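Local coordinates for protein reducing end xylose-releasing exo-oligoxylanase (Bacillus halodurans, PDB 1WU4) that hydrolyses short xylo-oligosaccharides of three or more units with inversion of anomeric configuration, releasing xylose from the reducing end, at residues Glu6-Phe9 / Tyr10-Glu13; Arg90-Asn93 / Trp94-Asn98; Tyr204-Phe207 / Ser208-Asn212; Asn289-Gln292 / Ala293-Asp297; Asn356-Tyr359 / Tyr360-Leu364. The protein carries 1 engineered substitution. One frame throughout, in Å; residues are numbered along the deposited sequence.

Contact 1. Residues Glu6-Phe9 / Tyr10-Glu13; sequences EGAF and YTRE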
# COMPACT_ATOMS: atom_id res chain seq x y z
N GLU A 6 -0.63 22.56 5.11
CA GLU A 6 0.30 21.64 5.83
C GLU A 6 -0.35 20.29 6.08
O GLU A 6 -1.57 20.20 6.26
CB GLU A 6 0.75 22.27 7.15
CG GLU A 6 -0.38 22.71 8.06
CD GLU A 6 0.10 23.45 9.29
OE1 GLU A 6 0.90 22.87 10.06
OE2 GLU A 6 -0.31 24.61 9.49
N GLY A 7 0.46 19.24 6.10
CA GLY A 7 -0.05 17.90 6.31
C GLY A 7 -0.50 17.56 7.72
O GLY A 7 -0.18 18.26 8.68
N ALA A 8 -1.25 16.46 7.83
CA ALA A 8 -1.76 15.99 9.11
C ALA A 8 -0.63 15.64 10.08
O ALA A 8 -0.82 15.65 11.29
CB ALA A 8 -2.65 14.78 8.89
N PHE A 9 0.54 15.31 9.55
CA PHE A 9 1.69 14.99 10.39
C PHE A 9 1.96 16.16 11.33
O PHE A 9 2.37 15.97 12.48
CB PHE A 9 2.92 14.74 9.51
CG PHE A 9 4.21 14.63 10.28
CD1 PHE A 9 4.59 13.44 10.88
CD2 PHE A 9 5.06 15.74 10.39
CE1 PHE A 9 5.79 13.34 11.59
CE2 PHE A 9 6.26 15.65 11.10
CZ PHE A 9 6.62 14.45 11.69
N TYR A 10 1.72 17.37 10.83
CA TYR A 10 1.95 18.59 11.59
C TYR A 10 0.73 19.07 12.37
O TYR A 10 0.84 19.39 13.56
CB TYR A 10 2.40 19.70 10.64
CG TYR A 10 3.62 19.34 9.82
CD1 TYR A 10 4.90 19.37 10.38
CD2 TYR A 10 3.50 18.96 8.48
CE1 TYR A 10 6.02 19.02 9.63
CE2 TYR A 10 4.61 18.61 7.73
CZ TYR A 10 5.87 18.64 8.31
OH TYR A 10 6.98 18.29 7.57
N THR A 11 -0.42 19.13 11.71
CA THR A 11 -1.65 19.60 12.34
C THR A 11 -2.33 18.57 13.24
O THR A 11 -3.08 18.93 14.15
CB THR A 11 -2.68 20.03 11.29
OG1 THR A 11 -3.12 18.87 10.57
CG2 THR A 11 -2.07 21.01 10.31
N ARG A 12 -2.08 17.30 12.96
CA ARG A 12 -2.68 16.20 13.71
C ARG A 12 -4.19 16.15 13.47
O ARG A 12 -4.94 15.54 14.24
CB ARG A 12 -2.37 16.33 15.21
CG ARG A 12 -0.88 16.36 15.53
CD ARG A 12 -0.14 15.22 14.84
NE ARG A 12 1.30 15.25 15.09
CZ ARG A 12 1.88 14.85 16.22
NH1 ARG A 12 1.14 14.38 17.21
NH2 ARG A 12 3.20 14.91 16.35
N GLU A 13 -4.63 16.80 12.39
CA GLU A 13 -6.03 16.81 11.99
C GLU A 13 -6.10 16.23 10.58
O GLU A 13 -5.39 16.68 9.67
CB GLU A 13 -6.59 18.23 12.01
CG GLU A 13 -6.84 18.77 13.41
CD GLU A 13 -7.56 20.10 13.42
OE1 GLU A 13 -7.89 20.59 14.52
OE2 GLU A 13 -7.80 20.66 12.32
O HOH W 1 4.76 16.41 14.07

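Contact 2. Residues Arg90-Asn93 / Trp94-Asn98; sequences RIWN and WTMKN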
# COMPACT_ATOMS: atom_id res chain seq x y z
N ARG A 90 -3.16 -11.81 15.40
CA ARG A 90 -3.44 -13.08 14.73
C ARG A 90 -2.72 -13.12 13.38
O ARG A 90 -2.11 -14.13 13.02
CB ARG A 90 -4.95 -13.25 14.52
CG ARG A 90 -5.72 -13.74 15.74
CD ARG A 90 -7.22 -13.73 15.47
NE ARG A 90 -8.01 -14.26 16.58
CZ ARG A 90 -8.21 -15.55 16.82
NH1 ARG A 90 -7.68 -16.47 16.02
NH2 ARG A 90 -8.95 -15.92 17.85
N ILE A 91 -2.78 -12.01 12.64
CA ILE A 91 -2.14 -11.93 11.34
C ILE A 91 -0.61 -11.92 11.45
O ILE A 91 0.07 -12.65 10.72
CB ILE A 91 -2.59 -10.65 10.59
CG1 ILE A 91 -4.10 -10.72 10.30
CG2 ILE A 91 -1.81 -10.50 9.29
CD1 ILE A 91 -4.67 -9.43 9.74
N TRP A 92 -0.08 -11.10 12.35
CA TRP A 92 1.36 -11.01 12.53
C TRP A 92 1.92 -12.36 13.00
O TRP A 92 3.00 -12.77 12.58
CB TRP A 92 1.68 -9.91 13.54
CG TRP A 92 3.13 -9.73 13.86
CD1 TRP A 92 3.68 -9.62 15.10
CD2 TRP A 92 4.22 -9.59 12.93
NE1 TRP A 92 5.04 -9.43 15.01
CE2 TRP A 92 5.40 -9.41 13.69
CE3 TRP A 92 4.32 -9.61 11.53
CZ2 TRP A 92 6.66 -9.24 13.10
CZ3 TRP A 92 5.58 -9.44 10.94
CH2 TRP A 92 6.73 -9.26 11.73
N ASN A 93 1.18 -13.04 13.87
CA ASN A 93 1.62 -14.34 14.37
C ASN A 93 1.72 -15.34 13.22
O ASN A 93 2.70 -16.08 13.11
CB ASN A 93 0.65 -14.84 15.44
CG ASN A 93 1.18 -16.06 16.17
OD1 ASN A 93 2.36 -16.14 16.51
ND2 ASN A 93 0.29 -17.02 16.43
N TRP A 94 0.71 -15.36 12.35
CA TRP A 94 0.70 -16.27 11.21
C TRP A 94 1.88 -15.94 10.30
O TRP A 94 2.57 -16.82 9.79
CB TRP A 94 -0.60 -16.12 10.42
CG TRP A 94 -0.95 -17.29 9.53
CD1 TRP A 94 -1.81 -18.31 9.83
CD2 TRP A 94 -0.50 -17.53 8.19
NE1 TRP A 94 -1.93 -19.17 8.76
CE2 TRP A 94 -1.13 -18.72 7.74
CE3 TRP A 94 0.38 -16.87 7.32
CZ2 TRP A 94 -0.91 -19.25 6.46
CZ3 TRP A 94 0.60 -17.40 6.05
CH2 TRP A 94 -0.05 -18.58 5.63
N THR A 95 2.10 -14.64 10.09
CA THR A 95 3.18 -14.15 9.25
C THR A 95 4.55 -14.62 9.74
O THR A 95 5.35 -15.13 8.96
CB THR A 95 3.16 -12.61 9.20
OG1 THR A 95 1.91 -12.17 8.66
CG2 THR A 95 4.29 -12.08 8.33
N MET A 96 4.82 -14.42 11.02
CA MET A 96 6.10 -14.83 11.59
C MET A 96 6.27 -16.34 11.61
O MET A 96 7.37 -16.85 11.41
CB MET A 96 6.25 -14.27 13.01
CG MET A 96 6.67 -12.81 13.06
SD MET A 96 8.25 -12.54 12.22
CE MET A 96 9.30 -13.66 13.12
N LYS A 97 5.18 -17.06 11.85
CA LYS A 97 5.23 -18.51 11.91
C LYS A 97 5.44 -19.19 10.56
O LYS A 97 6.25 -20.10 10.43
CB LYS A 97 3.94 -19.03 12.55
CG LYS A 97 3.91 -20.53 12.79
CD LYS A 97 2.55 -20.96 13.33
CE LYS A 97 2.18 -20.20 14.60
NZ LYS A 97 3.17 -20.40 15.70
N ASN A 98 4.72 -18.72 9.54
CA ASN A 98 4.78 -19.34 8.22
C ASN A 98 5.51 -18.61 7.10
O ASN A 98 5.95 -19.25 6.14
CB ASN A 98 3.35 -19.62 7.75
CG ASN A 98 2.57 -20.47 8.72
OD1 ASN A 98 1.46 -20.11 9.13
ND2 ASN A 98 3.13 -21.61 9.10
O HOH W 2 0.90 -19.36 17.98

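Contact 3. Residues Tyr204-Phe207 / Ser208-Asn212; sequences YELF and SLWAN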
# COMPACT_ATOMS: atom_id res chain seq x y z
N TYR A 204 8.53 6.42 4.44
CA TYR A 204 9.96 6.63 4.70
C TYR A 204 10.20 7.84 5.60
O TYR A 204 11.15 7.84 6.38
CB TYR A 204 10.73 6.76 3.38
CG TYR A 204 10.38 5.71 2.35
CD1 TYR A 204 9.87 4.46 2.73
CD2 TYR A 204 10.48 5.99 0.99
CE1 TYR A 204 9.46 3.53 1.78
CE2 TYR A 204 10.07 5.06 0.03
CZ TYR A 204 9.56 3.84 0.43
OH TYR A 204 9.09 2.95 -0.51
N GLU A 205 9.36 8.85 5.50
CA GLU A 205 9.49 10.03 6.35
C GLU A 205 9.38 9.58 7.80
O GLU A 205 10.11 10.03 8.68
CB GLU A 205 8.38 11.04 6.05
CG GLU A 205 8.43 11.63 4.65
CD GLU A 205 9.38 12.80 4.54
OE1 GLU A 205 10.49 12.74 5.11
OE2 GLU A 205 9.01 13.79 3.88
N LEU A 206 8.43 8.68 8.06
CA LEU A 206 8.24 8.18 9.41
C LEU A 206 9.39 7.26 9.80
O LEU A 206 9.82 7.26 10.95
CB LEU A 206 6.88 7.48 9.51
CG LEU A 206 5.71 8.43 9.27
CD1 LEU A 206 4.40 7.66 9.22
CD2 LEU A 206 5.66 9.49 10.37
N PHE A 207 9.90 6.47 8.86
CA PHE A 207 11.03 5.61 9.17
C PHE A 207 12.23 6.47 9.56
O PHE A 207 13.05 6.07 10.38
CB PHE A 207 11.41 4.74 7.96
CG PHE A 207 10.37 3.73 7.55
CD1 PHE A 207 9.29 3.41 8.38
CD2 PHE A 207 10.48 3.07 6.33
CE1 PHE A 207 8.34 2.45 7.99
CE2 PHE A 207 9.55 2.12 5.93
CZ PHE A 207 8.47 1.81 6.77
N SER A 208 12.32 7.67 8.98
CA SER A 208 13.44 8.56 9.29
C SER A 208 13.37 9.06 10.72
O SER A 208 14.33 9.64 11.23
CB SER A 208 13.48 9.75 8.31
OG SER A 208 12.58 10.78 8.68
N LEU A 209 12.24 8.84 11.38
CA LEU A 209 12.06 9.26 12.76
C LEU A 209 12.12 8.08 13.73
O LEU A 209 12.55 8.24 14.88
CB LEU A 209 10.70 9.95 12.94
CG LEU A 209 10.39 11.18 12.08
CD1 LEU A 209 8.97 11.64 12.35
CD2 LEU A 209 11.39 12.28 12.38
N TRP A 210 11.70 6.91 13.27
CA TRP A 210 11.63 5.74 14.13
C TRP A 210 12.55 4.55 13.88
O TRP A 210 12.64 3.66 14.73
CB TRP A 210 10.18 5.24 14.17
CG TRP A 210 9.18 6.34 14.47
CD1 TRP A 210 9.38 7.42 15.28
CD2 TRP A 210 7.83 6.42 14.01
NE1 TRP A 210 8.23 8.17 15.36
CE2 TRP A 210 7.26 7.58 14.59
CE3 TRP A 210 7.04 5.63 13.17
CZ2 TRP A 210 5.94 7.97 14.35
CZ3 TRP A 210 5.72 6.01 12.93
CH2 TRP A 210 5.19 7.17 13.52
N ALA A 211 13.20 4.49 12.73
CA ALA A 211 14.10 3.37 12.45
C ALA A 211 15.37 3.51 13.29
O ALA A 211 15.52 4.48 14.03
CB ALA A 211 14.45 3.34 10.97
N ASN A 212 16.27 2.54 13.18
CA ASN A 212 17.52 2.65 13.92
C ASN A 212 18.14 3.99 13.53
O ASN A 212 18.12 4.37 12.35
CB ASN A 212 18.48 1.50 13.56
CG ASN A 212 18.03 0.17 14.14
OD1 ASN A 212 17.38 0.12 15.18
ND2 ASN A 212 18.39 -0.91 13.46

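Contact 4. Residues Asn289-Gln292 / Ala293-Asp297; sequences NKIQ and AFFAD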
# COMPACT_ATOMS: atom_id res chain seq x y z
N ASN A 289 -4.77 15.36 -11.23
CA ASN A 289 -5.68 15.93 -12.22
C ASN A 289 -5.49 15.25 -13.57
O ASN A 289 -6.46 15.04 -14.29
CB ASN A 289 -5.44 17.44 -12.37
CG ASN A 289 -5.94 18.23 -11.17
OD1 ASN A 289 -6.70 17.72 -10.35
ND2 ASN A 289 -5.52 19.49 -11.08
N LYS A 290 -4.25 14.88 -13.90
CA LYS A 290 -3.97 14.20 -15.16
C LYS A 290 -4.64 12.83 -15.21
O LYS A 290 -5.30 12.48 -16.19
CB LYS A 290 -2.46 14.03 -15.35
CG LYS A 290 -1.69 15.31 -15.59
CD LYS A 290 -0.20 15.03 -15.72
CE LYS A 290 0.61 16.31 -15.74
NZ LYS A 290 2.07 16.05 -15.76
N ILE A 291 -4.46 12.04 -14.15
CA ILE A 291 -5.05 10.71 -14.10
C ILE A 291 -6.57 10.78 -14.16
O ILE A 291 -7.21 10.07 -14.93
CB ILE A 291 -4.66 9.96 -12.81
CG1 ILE A 291 -3.14 9.77 -12.74
CG2 ILE A 291 -5.35 8.60 -12.78
CD1 ILE A 291 -2.67 9.09 -11.46
N GLN A 292 -7.15 11.65 -13.34
CA GLN A 292 -8.60 11.78 -13.32
C GLN A 292 -9.12 12.31 -14.65
O GLN A 292 -10.17 11.87 -15.13
CB GLN A 292 -9.03 12.67 -12.14
CG GLN A 292 -8.67 12.05 -10.78
CD GLN A 292 -9.26 12.80 -9.60
OE1 GLN A 292 -9.62 13.98 -9.70
NE2 GLN A 292 -9.35 12.12 -8.46
N ALA A 293 -8.39 13.24 -15.27
CA ALA A 293 -8.82 13.76 -16.56
C ALA A 293 -8.83 12.62 -17.58
O ALA A 293 -9.74 12.53 -18.41
CB ALA A 293 -7.87 14.87 -17.02
N PHE A 294 -7.84 11.74 -17.51
CA PHE A 294 -7.75 10.62 -18.43
C PHE A 294 -8.96 9.70 -18.32
O PHE A 294 -9.45 9.19 -19.33
CB PHE A 294 -6.48 9.81 -18.17
CG PHE A 294 -6.32 8.64 -19.09
CD1 PHE A 294 -5.93 8.84 -20.41
CD2 PHE A 294 -6.59 7.35 -18.66
CE1 PHE A 294 -5.82 7.77 -21.29
CE2 PHE A 294 -6.48 6.27 -19.53
CZ PHE A 294 -6.09 6.48 -20.85
N PHE A 295 -9.44 9.48 -17.11
CA PHE A 295 -10.58 8.60 -16.90
C PHE A 295 -11.95 9.28 -16.89
O PHE A 295 -12.98 8.61 -16.82
CB PHE A 295 -10.38 7.80 -15.60
CG PHE A 295 -9.36 6.71 -15.72
CD1 PHE A 295 -9.63 5.58 -16.47
CD2 PHE A 295 -8.11 6.84 -15.11
CE1 PHE A 295 -8.68 4.57 -16.62
CE2 PHE A 295 -7.14 5.84 -15.26
CZ PHE A 295 -7.43 4.70 -16.02
N ALA A 296 -11.95 10.61 -16.99
CA ALA A 296 -13.19 11.38 -16.96
C ALA A 296 -14.23 10.96 -18.00
O ALA A 296 -15.44 10.98 -17.73
CB ALA A 296 -12.88 12.86 -17.12
N ASP A 297 -13.77 10.59 -19.19
CA ASP A 297 -14.68 10.20 -20.26
C ASP A 297 -14.70 8.69 -20.50
O ASP A 297 -15.11 8.23 -21.56
CB ASP A 297 -14.29 10.92 -21.56
CG ASP A 297 -13.00 10.39 -22.15
OD1 ASP A 297 -12.06 10.09 -21.38
OD2 ASP A 297 -12.91 10.28 -23.39

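Contact 5. Residues Asn356-Tyr359 / Tyr360-Leu364; sequences NRRY and YDNCL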
# COMPACT_ATOMS: atom_id res chain seq x y z
N ASN A 356 -14.99 -14.60 -6.16
CA ASN A 356 -13.70 -15.19 -5.85
C ASN A 356 -12.51 -14.26 -6.00
O ASN A 356 -11.43 -14.54 -5.47
CB ASN A 356 -13.46 -16.43 -6.71
CG ASN A 356 -14.59 -17.44 -6.62
OD1 ASN A 356 -15.04 -17.78 -5.53
ND2 ASN A 356 -15.05 -17.92 -7.77
N ARG A 357 -12.68 -13.15 -6.71
CA ARG A 357 -11.57 -12.21 -6.90
C ARG A 357 -11.77 -10.84 -6.25
O ARG A 357 -11.26 -9.83 -6.73
CB ARG A 357 -11.29 -12.05 -8.39
CG ARG A 357 -10.53 -13.22 -8.97
CD ARG A 357 -10.50 -13.21 -10.49
NE ARG A 357 -9.56 -14.20 -11.02
CZ ARG A 357 -9.57 -15.49 -10.72
NH1 ARG A 357 -8.67 -16.31 -11.25
NH2 ARG A 357 -10.48 -15.98 -9.89
N ARG A 358 -12.48 -10.84 -5.13
CA ARG A 358 -12.76 -9.61 -4.39
C ARG A 358 -11.55 -9.05 -3.64
O ARG A 358 -11.47 -7.85 -3.39
CB ARG A 358 -13.89 -9.88 -3.39
CG ARG A 358 -13.61 -11.04 -2.44
CD ARG A 358 -14.77 -11.29 -1.50
NE ARG A 358 -14.49 -12.37 -0.55
CZ ARG A 358 -14.40 -13.66 -0.87
NH1 ARG A 358 -14.56 -14.05 -2.13
NH2 ARG A 358 -14.14 -14.55 0.07
N TYR A 359 -10.60 -9.92 -3.31
CA TYR A 359 -9.40 -9.55 -2.56
C TYR A 359 -8.68 -8.23 -2.84
O TYR A 359 -8.70 -7.32 -2.00
CB TYR A 359 -8.38 -10.70 -2.64
CG TYR A 359 -6.99 -10.34 -2.15
CD1 TYR A 359 -6.74 -10.11 -0.79
CD2 TYR A 359 -5.93 -10.21 -3.05
CE1 TYR A 359 -5.46 -9.75 -0.35
CE2 TYR A 359 -4.66 -9.86 -2.62
CZ TYR A 359 -4.43 -9.63 -1.27
OH TYR A 359 -3.16 -9.27 -0.86
N TYR A 360 -8.02 -8.12 -3.99
CA TYR A 360 -7.25 -6.92 -4.30
C TYR A 360 -8.08 -5.64 -4.33
O TYR A 360 -7.72 -4.64 -3.72
CB TYR A 360 -6.51 -7.10 -5.63
CG TYR A 360 -5.51 -6.00 -5.94
CD1 TYR A 360 -4.43 -5.74 -5.09
CD2 TYR A 360 -5.62 -5.23 -7.10
CE1 TYR A 360 -3.50 -4.74 -5.38
CE2 TYR A 360 -4.70 -4.24 -7.40
CZ TYR A 360 -3.64 -3.99 -6.54
OH TYR A 360 -2.72 -3.01 -6.85
N ASP A 361 -9.20 -5.69 -5.05
CA ASP A 361 -10.08 -4.53 -5.15
C ASP A 361 -10.53 -4.05 -3.79
O ASP A 361 -10.52 -2.86 -3.50
CB ASP A 361 -11.31 -4.88 -5.98
CG ASP A 361 -10.96 -5.32 -7.37
OD1 ASP A 361 -11.02 -4.48 -8.29
OD2 ASP A 361 -10.60 -6.50 -7.54
N ASN A 362 -10.94 -4.99 -2.95
CA ASN A 362 -11.45 -4.63 -1.64
C ASN A 362 -10.41 -4.12 -0.66
O ASN A 362 -10.74 -3.35 0.24
CB ASN A 362 -12.25 -5.80 -1.06
CG ASN A 362 -13.52 -6.05 -1.85
OD1 ASN A 362 -13.83 -5.32 -2.79
ND2 ASN A 362 -14.27 -7.08 -1.46
N CYS A 363 -9.15 -4.53 -0.82
CA CYS A 363 -8.10 -4.00 0.05
C CYS A 363 -7.95 -2.52 -0.30
O CYS A 363 -7.92 -1.66 0.58
CB CYS A 363 -6.77 -4.72 -0.17
SG CYS A 363 -6.66 -6.36 0.57
N LEU A 364 -7.86 -2.24 -1.60
CA LEU A 364 -7.72 -0.86 -2.07
C LEU A 364 -8.95 -0.05 -1.67
O LEU A 364 -8.85 1.12 -1.31
CB LEU A 364 -7.55 -0.85 -3.60
CG LEU A 364 -6.13 -1.02 -4.16
CD1 LEU A 364 -5.40 -2.14 -3.44
CD2 LEU A 364 -6.21 -1.29 -5.65
O HOH W 3 -8.41 -9.80 -6.29

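Contact 1. Residues Glu6-Phe9 / Tyr10-Glu13
Segments 6-9 and 10-13 run 88° apart, end to end, through the short helix 8-11, with Gly7 at its N-cap and Arg12 the first residue to leave helical angles, with positive phi. Gly7 O takes two backbone donors: Thr11 N at 3.2 Å, nearly straight and in the carbonyl plane, and Tyr10 N at 3.0 Å, from above that plane. Arg12 N closes the last turn on Ala8 O at 2.7 Å. The neighbouring rings form a T-shaped stack, with centroids of Phe9 and Tyr10 4.9 Å apart and planes at 88°; CD2 at the edge of Phe9 sits over the centre of one Tyr10 face. This turn near the N terminus packs against the helices of the (alpha/alpha)6 barrel: the Phe9 ring reaches Leu206 and Leu209 of helix 201-210 and meets the ring of Phe278. Arg12 bends at chi2 (-49°), folding its side chain back so that NE donates to Phe9 O at 2.9 Å. Phe9 O lies in the guanidinium plane, while NE stands above the carbonyl plane. Water 1 also donates to Phe9 O and accepts from Arg12 NH2 at 3.1 Å, so the carbonyl is gripped both directly and through water. At the end of the helix, Thr11 OG1 accepts from Glu13 N at 3.1 Å, an ST turn. The methyl CG2 of Thr11, the other branch, meets CG of Glu6 at 3.3 Å.

Contact 2. Residues Arg90-Asn93 / Trp94-Asn98
Segments 90-93 and 94-98 are consecutive turns of helix 85-99, joined by backbone bonds from each N-H to the carbonyl four residues back, with a wider pi-type turn at 95-98. Ile91 O is held twice by Thr95: its N donates at 2.9 Å, tilted a little from the carbonyl plane, and its OG1 at 2.8 Å, from above that plane. Thr95 OG1 stands beside its own backbone N (chi1 -60°), which turns the hydroxyl back along the helix and leaves methyl CG2 to meet Trp92 CZ3 at 3.9 Å. The Met96 chain runs alongside the indole of Trp92. Met96 CG sits over the face of the six-membered ring of Trp92, 3.7 Å from its centroid, a CH-pi contact, while SD approaches the same ring obliquely at 4.2 Å from the centroid. The indole edge is fixed by Trp92 NE1 donating to Pro151 O. On another side of the helix, Asn93 ND2 donates to Asp55 O and to water 2, which Lys97 NZ reaches only weakly. Ile91 packs on Met76 and Thr95 on Met72, both of helix 69-81. The ring and thioether one turn apart make a Met-aromatic pair on a helix of the (alpha/alpha)6 barrel.

Contact 3. Residues Tyr204-Phe207 / Ser208-Asn212
The C-terminal turns of helix 201-210 carry this contact, and its side chains touch helices 127-144, 216-233 and 265-278. Leu206 and Trp210 leave the helix in the same direction: Leu206 CB is 3.9 Å from Trp210 CZ3, over one face of the indole, and Leu206 CD2 extends to CH2 of the same ring. Leu206 O also lies over a face of this ring, offset toward the rim. Trp210 CG stands beside its own backbone N (chi1 -50°), which lays the indole back along the previous turn. Ser208 OG, placed between its backbone N and carbonyl carbon (chi1 82°), donates to Glu205 O at 2.6 Å, which ties the hydroxyl back to the helix backbone. Leu206 O is gripped by two N-H groups: Trp210 N at 3.0 Å, nearly along the C=O axis, and Leu209 N at 2.9 Å, from well above the carbonyl plane. Ala211 N closes on Phe207 O at 2.8 Å. Farther out, Glu205 OE2 forms a salt bridge with Arg227, and the Phe207 ring meets Trp219 edge-to-face. Sharing of Leu206 O by N-H groups three and four residues on is consistent with the last turn tightening toward 3-10 geometry, at the C-terminal end of one helix of the (alpha/alpha)6 barrel.

Contact 4. Residues Asn289-Gln292 / Ala293-Asp297
Asn289 O accepts from Ala293 N at 2.8 Å, the shortest backbone bond joining the last turns of helix 282-295, a helix of this (alpha/alpha)6-barrel protein. Phe294 N follows on Lys290 O at 3.0 Å and Phe295 N on Ile291 O at 3.2 Å; beyond that the turn slackens, and Gln292 O receives only weak bonds, from Phe295 N and Ala296 N. Ile291 and Phe295 stand next to each other one turn apart, with methyl CG2 of Ile291 4.0 Å from Phe295 CD2. Phe295 CG is beside its own backbone N (chi1 -74°), which swings the ring back along the helix and brings CD2 within 3.4 Å of Ile291 O. The ring also packs on Leu323 and Asn327 of helix 320-329 and meets Tyr303 edge-to-face. With an alanine in place of Phe295, CG2 of Ile291 would probably lose its aromatic neighbour and a gap would open toward Leu323. Gln292 NE2 donates to Asn327 O of the same helix and to Ser331 OG just after it. Phe294, whose CG is anti to its backbone N (chi1 -179°), instead goes to Tyr306 and Lys298, and on the way its CD2 stands 3.7 Å above the plane of the Phe295 ring, over its centre.

Contact 5. Residues Asn356-Tyr359 / Tyr360-Leu364
The first turn of helix 358-372 borders the active site, where Tyr359 OH is hydrogen-bonded to OE1 of Glu70, probably the proton donor, as in related enzymes. The turn is closed by Asn362 N donating to Arg358 O at 2.9 Å, fairly straight, and by Cys363 N donating to Tyr359 O at 3.1 Å. Cys363 SG comes up obliquely to the Tyr359 ring, 4.4 Å from its centroid and 39° off the normal, nearest to CE1 at 3.7 Å. This is a Cys sulfur-aromatic contact between residues one helical turn apart. Tyr359 CG lies beside its own carbonyl carbon (chi1 168°), which brings the ring obliquely up to the following peptide, CD2 3.1 Å from Tyr360 N, and carries its hydroxyl to Glu70. In the (alpha/alpha)6 barrel the helix thus faces helix 69-81, whose Tyr74 and Met78 also touch Cys363. A phenylalanine in place of Tyr359 has no hydroxyl, and Glu70 OE1 would probably lose a hydrogen-bond partner and be less firmly held. Tyr360 also touches Glu70, but its OH binds Ser262 O, next in sequence to Asp263, probably the proton acceptor, and its ring meets His319 edge-to-face. Water 3 accepts from Tyr360 N at 2.9 Å and donates to Arg357 O, bridging the two. Asp361 OD2 forms a salt bridge with Arg353 and a hydrogen bond with His319 ND1. Asn362 ND2 packs 3.4 Å from Arg358 CB, the amide and guanidinium planes 58° apart, and OD1 of Asn362 accepts from Arg353 N.

Each contact closes one local stretch, a turn of helix or its end, so the five follow one another in series and none nests or crosses. Contact 1 comes first, near the N terminus, then contact 2 on helix 85-99, contact 3 on helix 201-210, contact 4 on helix 282-295 and contact 5 at the start of helix 358-372. Only contacts 1 and 3 touch: Phe9 CE1 lies 3.7 Å from Leu209 CD1, which brings the N-terminal turn onto helix 201-210. Contacts 2 and 4 are the farthest apart, centres about 40 Å, on opposite sides of the chain's centre. Helix 69-81 lies against contacts 2 and 5, and helix 320-329 against contacts 4 and 5.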